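Long-range contacts in aspartokinase (Synechocystis, PDB 3L76), which probably catalyses the ATP-dependent phosphorylation of L-aspartate to 4-phospho-L-aspartate, and carries bound lysine and threonine in pockets lined by its ACT domains: residues V382-E387 with D406-A411; G354-A359 with I400-A405; K374-L379 with V394-V399. One frame throughout, in Å; residues are numbered along the deposited sequence.

Overall arrangement
The three contacts illustrate how one ACT domain is assembled from a sheet and the helices packed on it. Interaction 2 pairs strands 348-361 and 395-401, interaction 3 lays helix 371-381 on the second of these strands, and interaction 1 joins the loop after that helix to helix 405-415. Their centres lie about 8 Å (1 and 2), 10 Å (1 and 3) and 12 Å (2 and 3) apart. Along the chain, interaction 3 is nested within the loop closed by interaction 2, whereas interaction 1 alternates with both. Strand 395-401 is common to interactions 2 and 3, and the compact unit they build presents the threonine-binding loop of interaction 1.

Interaction 1. Residues V382-E387 with D406-A411; sequences VGVNIE and DRAIAA. With THR (threonine), chain D.
Val382 offers both methyl groups to helix 405-415: CG1 rests against CB of Ala411 at 4.1 Å, while CG2 lies over one face of the Arg407 guanidinium, offset toward its rim and 3.9 Å from NH1. This division follows from a chi1 of 88°, which tucks CG1 between the backbone N and the carbonyl carbon. Arg407, bent at its third torsion, runs past Val382 in the opposite direction. The approach of its NH1 to the Val382 carbonyl is badly angled, and with two conformers modelled for the arginine it is doubtful as a bond. Deeper in, CG1 of Val384 touches Arg407 CG at 4.0 Å and Ala408 CB at 4.2 Å, with Leu379 and Ile400 also packed against this valine. Between the two valines, Gly383 takes positive phi as the C-prime residue of a Schellman motif, where the chain leaves helix 371-381.

Beyond it the loop becomes polar. Asn385 CG stands anti to the backbone N (chi1 -178°), and OD1 accepts from the amine N of the bound threonine at 2.7 Å. Ile386 O takes a second bond from that N, at 2.9 Å, and Ile386 N returns one to the ligand O at 2.9 Å and 165°. Asn385 ND2 meanwhile bonds to Asp454, which itself holds the threonine. A leucine in place of Asn385 would probably cost the ligand amine one acceptor and let the Asp454 carboxylate, deprived of its amide mate, turn more easily. Asp454 and Gln478, which also bonds to the ligand, belong to another ACT domain. The chemistry thus divides: valine methyls packed on alanine CB atoms and on the arginine chain and guanidinium seat the loop, while backbone and amide groups recognise the amine and carboxylate of a ligand held between two ACT domains.

Interaction 2. Residues G354-A359 with I400-A405; sequences GIAKIA and IDQRDA
With CG1 of Ile358 (chi1 60°) and of Ile400 (chi1 56°) each folded between its own backbone N and carbonyl carbon, the two side chains cross at about a right angle and meet CD1 to CD1 at 4.0 Å. They lie on the helix-covered face of an antiparallel ladder in the ACT-domain sheet, beneath Ala408 of helix 405-415. Ala356 and Ile400 form a hydrogen-bonded pair: Ala356 N reaches Ile400 O at 2.9 Å, and Ile400 N reaches Ala356 O at 3.0 Å. At the neighbouring non-hydrogen-bonded pair, Ile355 with Asp401, the side chains diverge, and Ile355 CA gives a CA-H...O contact of 3.2 Å to Ile400 O. Where the second strand turns off, Gln402 N still bonds to Gly354 O at 2.8 Å. The small CB of Ala356 lies against CB of Ala405 at 4.3 Å, where the start of helix 405-415 comes close to the sheet. The turn is braced by Asp401, whose OD1 accepts from Arg403 N in an Asx turn. Arg403 also grips this carboxylate side-on in a salt bridge, NE on OD1 and NH2 on OD2, the latter 2.9 Å long at 175°.

Interaction 3. Residues K374-L379 with V394-V399; sequences KMFKTL and VKVSCV
Met375 and Val396 reach toward each other tip to tip, SD of the methionine 3.5 Å from CG2 of the valine, at the centre of a helix-on-sheet packing in the ACT fold. The axes of the local segments, helix 374-379 and strand 395-399, pass 10.7 Å apart and cross at -31°, a separation spanned mainly by side chains, with the tip of Met375 reaching the strand backbone. Two residues from each side do the work. Met375 is the long projection: it points its CG away from its own backbone N (chi1 -174°), and with the rest of the chain extended it stands straight off the helix. Val396 and Cys398, alternate residues that both point at the helix, leave a shallow dip along the strand between them. The methionine methyl enters this dip, CE lying 3.7 Å from Val396 O at its floor and 3.8 Å from SG of Cys398 beside it. A second bump, the CE1 corner of the Phe376 ring, meets the same two side chains from a different direction, 4.0 Å from Cys398 SG and 4.1 Å from Val396 CG2. The sulfur stands 73° off the ring normal, an oblique sulfur-aromatic contact.

Ile360 and Leu412 also pack on Met375, and Ile386 and Ile389 on Phe376. The core is near two ligands: the Val396 side chain is about 5 Å from a bound lysine, and that of Phe376 about 6 Å from a bound threonine.

Sulfur, methyl and ring atoms make up most of the side-chain interface. Its cohesion probably comes from burial of apolar surface and from dispersion, and since these forces impose little directionality, the helix is fitted to the strand by the match of side-chain shapes.

Interaction 1. Residues V382-E387 with D406-A411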
loop_
_atom_site.group_PDB
_atom_site.type_symbol
_atom_site.label_atom_id
_atom_site.label_comp_id
_atom_site.label_asym_id
_atom_site.label_seq_id
_atom_site.Cartn_x
_atom_site.Cartn_y
_atom_site.Cartn_z
ATOM N N VAL A 382 -2.724 -44.700 -16.584
ATOM C CA VAL A 382 -1.645 -45.666 -16.703
ATOM C C VAL A 382 -2.171 -47.115 -16.538
ATOM O O VAL A 382 -1.412 -48.076 -16.385
ATOM C CB VAL A 382 -0.448 -45.282 -15.773
ATOM C CG1 VAL A 382 -0.598 -45.869 -14.389
ATOM C CG2 VAL A 382 0.871 -45.674 -16.402
ATOM N N GLY A 383 -3.493 -47.248 -16.605
ATOM C CA GLY A 383 -4.150 -48.533 -16.612
ATOM C C GLY A 383 -4.295 -49.270 -15.283
ATOM O O GLY A 383 -4.620 -50.444 -15.280
ATOM N N VAL A 384 -4.063 -48.623 -14.149
ATOM C CA VAL A 384 -4.165 -49.364 -12.892
ATOM C C VAL A 384 -5.507 -49.160 -12.197
ATOM O O VAL A 384 -5.957 -48.031 -12.012
ATOM C CB VAL A 384 -2.944 -49.166 -11.923
ATOM C CG1 VAL A 384 -1.787 -48.479 -12.628
ATOM C CG2 VAL A 384 -3.328 -48.442 -10.668
ATOM N N ASN A 385 -6.145 -50.279 -11.855
ATOM C CA ASN A 385 -7.448 -50.277 -11.221
ATOM C C ASN A 385 -7.332 -50.013 -9.725
ATOM O O ASN A 385 -6.459 -50.565 -9.060
ATOM C CB ASN A 385 -8.156 -51.624 -11.452
ATOM C CG ASN A 385 -9.549 -51.657 -10.843
ATOM O OD1 ASN A 385 -10.464 -51.007 -11.339
ATOM N ND2 ASN A 385 -9.705 -52.397 -9.748
ATOM N N ILE A 386 -8.233 -49.185 -9.201
ATOM C CA ILE A 386 -8.274 -48.891 -7.776
ATOM C C ILE A 386 -9.244 -49.842 -7.070
ATOM O O ILE A 386 -10.424 -49.878 -7.386
ATOM C CB ILE A 386 -8.722 -47.438 -7.526
ATOM C CG1 ILE A 386 -7.867 -46.472 -8.349
ATOM C CG2 ILE A 386 -8.706 -47.129 -6.016
ATOM C CD1 ILE A 386 -8.364 -45.051 -8.355
ATOM N N GLU A 387 -8.739 -50.585 -6.095
ATOM C CA GLU A 387 -9.528 -51.582 -5.393
ATOM C C GLU A 387 -10.204 -50.982 -4.178
ATOM O O GLU A 387 -11.412 -51.061 -4.036
ATOM C CB GLU A 387 -8.660 -52.779 -5.000
ATOM C CG GLU A 387 -8.054 -53.484 -6.192
ATOM C CD GLU A 387 -7.327 -54.770 -5.837
ATOM O OE1 GLU A 387 -7.478 -55.254 -4.695
ATOM O OE2 GLU A 387 -6.600 -55.288 -6.714
ATOM N N ASP A 406 4.785 -50.337 -9.565
ATOM C CA ASP A 406 5.858 -49.586 -10.241
ATOM C C ASP A 406 5.308 -48.501 -11.141
ATOM O O ASP A 406 5.769 -47.366 -11.069
ATOM C CB ASP A 406 6.752 -50.480 -11.106
ATOM C CG ASP A 406 8.060 -50.829 -10.439
ATOM O OD1 ASP A 406 8.640 -51.870 -10.812
ATOM O OD2 ASP A 406 8.505 -50.075 -9.550
ATOM N N ARG A 407 4.348 -48.843 -11.994
ATOM C CA ARG A 407 3.844 -47.879 -12.960
ATOM C C ARG A 407 2.960 -46.852 -12.277
ATOM O O ARG A 407 2.885 -45.706 -12.720
ATOM C CB ARG A 407 3.173 -48.550 -14.179
ATOM C CG ARG A 407 1.901 -49.349 -13.923
ATOM C CD ARG A 407 1.649 -50.416 -15.027
ATOM N NE ARG A 407 2.270 -50.086 -16.313
ATOM C CZ ARG A 407 1.617 -49.620 -17.378
ATOM N NH1 ARG A 407 0.305 -49.435 -17.341
ATOM N NH2 ARG A 407 2.282 -49.341 -18.491
ATOM N N ALA A 408 2.352 -47.251 -11.170
ATOM C CA ALA A 408 1.474 -46.363 -10.421
ATOM C C ALA A 408 2.263 -45.263 -9.697
ATOM O O ALA A 408 1.895 -44.082 -9.726
ATOM C CB ALA A 408 0.619 -47.163 -9.432
ATOM N N ILE A 409 3.354 -45.662 -9.046
ATOM C CA ILE A 409 4.232 -44.744 -8.307
ATOM C C ILE A 409 4.929 -43.774 -9.227
ATOM O O ILE A 409 5.082 -42.592 -8.922
ATOM C CB ILE A 409 5.353 -45.495 -7.590
ATOM C CG1 ILE A 409 4.799 -46.280 -6.401
ATOM C CG2 ILE A 409 6.471 -44.511 -7.139
ATOM C CD1 ILE A 409 5.763 -47.340 -5.909
ATOM N N ALA A 410 5.399 -44.293 -10.349
ATOM C CA ALA A 410 6.110 -43.455 -11.302
ATOM C C ALA A 410 5.152 -42.411 -11.820
ATOM O O ALA A 410 5.516 -41.239 -11.949
ATOM C CB ALA A 410 6.647 -44.274 -12.459
ATOM N N ALA A 411 3.923 -42.842 -12.115
ATOM C CA ALA A 411 2.918 -41.944 -12.676
ATOM C C ALA A 411 2.522 -40.852 -11.705
ATOM O O ALA A 411 2.330 -39.720 -12.116
ATOM C CB ALA A 411 1.691 -42.702 -13.117
HETATM N N THR D . -12.121 -49.563 -9.766
HETATM C CA THR D . -12.660 -48.262 -10.155
HETATM C C THR D . -11.537 -47.374 -10.663
HETATM O O THR D . -10.351 -47.730 -10.543
HETATM C CB THR D . -13.363 -47.547 -8.994
HETATM O OG1 THR D . -12.423 -47.328 -7.929
HETATM C CG2 THR D . -14.564 -48.372 -8.490
HETATM O OXT THR D . -11.817 -46.294 -11.203
#

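Interaction 2. Residues G354-A359 with I400-A405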
loop_
_atom_site.group_PDB
_atom_site.type_symbol
_atom_site.label_atom_id
_atom_site.label_comp_id
_atom_site.label_asym_id
_atom_site.label_seq_id
_atom_site.Cartn_x
_atom_site.Cartn_y
_atom_site.Cartn_z
ATOM N N GLY A 354 -1.797 -60.042 -2.471
ATOM C CA GLY A 354 -0.918 -59.400 -3.446
ATOM C C GLY A 354 -1.234 -57.950 -3.716
ATOM O O GLY A 354 -1.411 -57.550 -4.855
ATOM N N ILE A 355 -1.328 -57.169 -2.655
ATOM C CA ILE A 355 -1.716 -55.779 -2.758
ATOM C C ILE A 355 -0.570 -54.849 -2.344
ATOM O O ILE A 355 0.405 -55.267 -1.708
ATOM C CB ILE A 355 -2.910 -55.480 -1.846
ATOM C CG1 ILE A 355 -2.578 -55.882 -0.404
ATOM C CG2 ILE A 355 -4.129 -56.198 -2.351
ATOM C CD1 ILE A 355 -3.615 -55.464 0.618
ATOM N N ALA A 356 -0.703 -53.581 -2.710
ATOM C CA ALA A 356 0.177 -52.541 -2.210
ATOM C C ALA A 356 -0.696 -51.370 -1.830
ATOM O O ALA A 356 -1.806 -51.208 -2.354
ATOM C CB ALA A 356 1.210 -52.131 -3.258
ATOM N N LYS A 357 -0.210 -50.566 -0.897
ATOM C CA LYS A 357 -0.858 -49.304 -0.580
ATOM C C LYS A 357 -0.064 -48.137 -1.166
ATOM O O LYS A 357 1.151 -48.027 -0.954
ATOM C CB LYS A 357 -1.000 -49.144 0.925
ATOM C CG LYS A 357 -1.704 -47.864 1.299
ATOM C CD LYS A 357 -1.751 -47.644 2.812
ATOM C CE LYS A 357 -0.354 -47.653 3.423
ATOM N NZ LYS A 357 -0.409 -47.149 4.810
ATOM N N ILE A 358 -0.731 -47.293 -1.940
ATOM C CA ILE A 358 -0.102 -46.062 -2.411
ATOM C C ILE A 358 -0.894 -44.875 -1.908
ATOM O O ILE A 358 -2.092 -44.983 -1.652
ATOM C CB ILE A 358 0.022 -45.988 -3.939
ATOM C CG1 ILE A 358 -1.359 -46.063 -4.580
ATOM C CG2 ILE A 358 0.902 -47.103 -4.451
ATOM C CD1 ILE A 358 -1.301 -46.148 -6.077
ATOM N N ALA A 359 -0.220 -43.743 -1.751
ATOM C CA ALA A 359 -0.895 -42.535 -1.287
ATOM C C ALA A 359 -0.277 -41.277 -1.852
ATOM O O ALA A 359 0.908 -41.245 -2.228
ATOM C CB ALA A 359 -0.873 -42.481 0.213
ATOM N N ILE A 400 -4.010 -51.228 -4.324
ATOM C CA ILE A 400 -3.900 -51.677 -5.714
ATOM C C ILE A 400 -3.230 -53.045 -5.827
ATOM O O ILE A 400 -2.584 -53.533 -4.896
ATOM C CB ILE A 400 -3.089 -50.689 -6.591
ATOM C CG1 ILE A 400 -1.705 -50.462 -5.996
ATOM C CG2 ILE A 400 -3.808 -49.348 -6.752
ATOM C CD1 ILE A 400 -0.712 -49.967 -7.014
ATOM N N ASP A 401 -3.388 -53.674 -6.979
ATOM C CA ASP A 401 -2.638 -54.881 -7.242
ATOM C C ASP A 401 -1.142 -54.577 -7.157
ATOM O O ASP A 401 -0.636 -53.693 -7.857
ATOM C CB ASP A 401 -2.962 -55.429 -8.629
ATOM C CG ASP A 401 -2.512 -56.881 -8.813
ATOM O OD1 ASP A 401 -1.325 -57.196 -8.569
ATOM O OD2 ASP A 401 -3.353 -57.706 -9.227
ATOM N N GLN A 402 -0.441 -55.333 -6.315
ATOM C CA GLN A 402 1.003 -55.188 -6.147
ATOM C C GLN A 402 1.743 -55.092 -7.474
ATOM O O GLN A 402 2.732 -54.376 -7.589
ATOM C CB GLN A 402 1.570 -56.353 -5.336
ATOM C CG GLN A 402 3.082 -56.520 -5.458
ATOM C CD GLN A 402 3.838 -55.257 -5.102
ATOM O OE1 GLN A 402 3.342 -54.411 -4.356
ATOM N NE2 GLN A 402 5.043 -55.117 -5.639
ATOM N N ARG A 403 1.274 -55.811 -8.484
ATOM C CA ARG A 403 1.954 -55.778 -9.779
ATOM C C ARG A 403 1.880 -54.416 -10.481
ATOM O O ARG A 403 2.647 -54.148 -11.395
ATOM C CB ARG A 403 1.408 -56.869 -10.698
ATOM C CG ARG A 403 1.853 -58.263 -10.328
ATOM C CD ARG A 403 1.068 -59.293 -11.116
ATOM N NE ARG A 403 -0.353 -59.173 -10.846
ATOM C CZ ARG A 403 -1.268 -59.996 -11.326
ATOM N NH1 ARG A 403 -0.900 -61.006 -12.095
ATOM N NH2 ARG A 403 -2.545 -59.804 -11.024
ATOM N N ASP A 404 0.940 -53.569 -10.066
ATOM C CA ASP A 404 0.703 -52.291 -10.725
ATOM C C ASP A 404 1.542 -51.192 -10.057
ATOM O O ASP A 404 1.613 -50.066 -10.540
ATOM C CB ASP A 404 -0.798 -51.910 -10.661
ATOM C CG ASP A 404 -1.661 -52.712 -11.618
ATOM O OD1 ASP A 404 -1.141 -53.223 -12.637
ATOM O OD2 ASP A 404 -2.878 -52.824 -11.339
ATOM N N ALA A 405 2.170 -51.533 -8.936
ATOM C CA ALA A 405 2.852 -50.563 -8.080
ATOM C C ALA A 405 3.921 -49.712 -8.774
ATOM O O ALA A 405 3.980 -48.504 -8.580
ATOM C CB ALA A 405 3.454 -51.264 -6.855
#

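Interaction 3. Residues K374-L379 with V394-V399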
loop_
_atom_site.group_PDB
_atom_site.type_symbol
_atom_site.label_atom_id
_atom_site.label_comp_id
_atom_site.label_asym_id
_atom_site.label_seq_id
_atom_site.Cartn_x
_atom_site.Cartn_y
_atom_site.Cartn_z
ATOM N N LYS A 374 -7.373 -35.987 -9.547
ATOM C CA LYS A 374 -6.155 -36.074 -10.330
ATOM C C LYS A 374 -5.349 -37.327 -9.986
ATOM O O LYS A 374 -4.734 -37.933 -10.852
ATOM C CB LYS A 374 -5.309 -34.818 -10.147
ATOM C CG LYS A 374 -4.024 -34.852 -10.945
ATOM C CD LYS A 374 -3.221 -33.602 -10.706
ATOM C CE LYS A 374 -1.891 -33.639 -11.447
ATOM N NZ LYS A 374 -0.941 -32.669 -10.833
ATOM N N MET A 375 -5.357 -37.723 -8.721
ATOM C CA MET A 375 -4.771 -39.009 -8.363
ATOM C C MET A 375 -5.408 -40.147 -9.160
ATOM O O MET A 375 -4.718 -40.911 -9.838
ATOM C CB MET A 375 -4.919 -39.286 -6.879
ATOM C CG MET A 375 -4.200 -40.546 -6.450
ATOM S SD MET A 375 -4.558 -40.975 -4.744
ATOM C CE MET A 375 -3.380 -42.295 -4.533
ATOM N N PHE A 376 -6.731 -40.240 -9.087
ATOM C CA PHE A 376 -7.490 -41.284 -9.798
ATOM C C PHE A 376 -7.278 -41.272 -11.307
ATOM O O PHE A 376 -7.146 -42.327 -11.924
ATOM C CB PHE A 376 -8.992 -41.190 -9.474
ATOM C CG PHE A 376 -9.299 -41.162 -7.983
ATOM C CD1 PHE A 376 -8.393 -41.683 -7.052
ATOM C CD2 PHE A 376 -10.483 -40.614 -7.516
ATOM C CE1 PHE A 376 -8.676 -41.661 -5.682
ATOM C CE2 PHE A 376 -10.783 -40.579 -6.150
ATOM C CZ PHE A 376 -9.891 -41.100 -5.231
ATOM N N LYS A 377 -7.229 -40.085 -11.905
ATOM C CA LYS A 377 -6.978 -39.970 -13.344
ATOM C C LYS A 377 -5.579 -40.478 -13.706
ATOM O O LYS A 377 -5.409 -41.223 -14.668
ATOM C CB LYS A 377 -7.144 -38.522 -13.811
ATOM C CG LYS A 377 -6.786 -38.287 -15.278
ATOM C CD LYS A 377 -6.526 -36.799 -15.572
ATOM C CE LYS A 377 -5.934 -36.577 -16.969
ATOM N NZ LYS A 377 -6.847 -37.030 -18.060
ATOM N N THR A 378 -4.579 -40.075 -12.926
ATOM C CA THR A 378 -3.206 -40.504 -13.155
ATOM C C THR A 378 -3.087 -42.021 -13.183
ATOM O O THR A 378 -2.460 -42.572 -14.079
ATOM C CB THR A 378 -2.260 -39.945 -12.089
ATOM O OG1 THR A 378 -2.413 -38.528 -12.029
ATOM C CG2 THR A 378 -0.823 -40.268 -12.437
ATOM N N LEU A 379 -3.677 -42.685 -12.194
ATOM C CA LEU A 379 -3.705 -44.148 -12.153
ATOM C C LEU A 379 -4.493 -44.733 -13.321
ATOM O O LEU A 379 -4.050 -45.677 -13.987
ATOM C CB LEU A 379 -4.275 -44.644 -10.825
ATOM C CG LEU A 379 -3.459 -44.216 -9.599
ATOM C CD1 LEU A 379 -4.075 -44.716 -8.339
ATOM C CD2 LEU A 379 -2.036 -44.695 -9.702
ATOM N N VAL A 394 -5.085 -35.241 5.199
ATOM C CA VAL A 394 -3.987 -34.841 4.332
ATOM C C VAL A 394 -3.463 -35.997 3.477
ATOM O O VAL A 394 -2.451 -35.873 2.770
ATOM C CB VAL A 394 -2.841 -34.196 5.155
ATOM C CG1 VAL A 394 -3.266 -32.836 5.675
ATOM C CG2 VAL A 394 -2.442 -35.097 6.311
ATOM N N LYS A 395 -4.170 -37.122 3.513
ATOM C CA LYS A 395 -3.809 -38.255 2.654
ATOM C C LYS A 395 -5.004 -38.838 1.950
ATOM O O LYS A 395 -6.070 -39.021 2.551
ATOM C CB LYS A 395 -3.157 -39.395 3.472
ATOM C CG LYS A 395 -1.703 -39.169 3.794
ATOM C CD LYS A 395 -1.085 -40.384 4.422
ATOM C CE LYS A 395 0.297 -40.061 4.953
ATOM N NZ LYS A 395 1.007 -41.290 5.405
ATOM N N VAL A 396 -4.831 -39.163 0.683
ATOM C CA VAL A 396 -5.715 -40.147 0.059
ATOM C C VAL A 396 -4.943 -41.448 -0.234
ATOM O O VAL A 396 -3.935 -41.450 -0.944
ATOM C CB VAL A 396 -6.514 -39.585 -1.157
ATOM C CG1 VAL A 396 -5.785 -38.452 -1.803
ATOM C CG2 VAL A 396 -6.839 -40.690 -2.162
ATOM N N SER A 397 -5.404 -42.540 0.378
ATOM C CA SER A 397 -4.781 -43.856 0.213
ATOM C C SER A 397 -5.594 -44.753 -0.711
ATOM O O SER A 397 -6.827 -44.725 -0.702
ATOM C CB SER A 397 -4.562 -44.551 1.553
ATOM O OG SER A 397 -3.863 -43.733 2.480
ATOM N N CYS A 398 -4.883 -45.521 -1.529
ATOM C CA CYS A 398 -5.495 -46.446 -2.465
ATOM C C CYS A 398 -4.860 -47.819 -2.317
ATOM O O CYS A 398 -3.652 -47.941 -2.097
ATOM C CB CYS A 398 -5.316 -45.965 -3.901
ATOM S SG CYS A 398 -6.359 -44.593 -4.385
ATOM N N VAL A 399 -5.671 -48.864 -2.424
ATOM C CA VAL A 399 -5.102 -50.202 -2.434
ATOM C C VAL A 399 -5.126 -50.671 -3.865
ATOM O O VAL A 399 -6.126 -50.486 -4.558
ATOM C CB VAL A 399 -5.857 -51.165 -1.504
ATOM C CG1 VAL A 399 -5.255 -52.545 -1.574
ATOM C CG2 VAL A 399 -5.818 -50.644 -0.084
#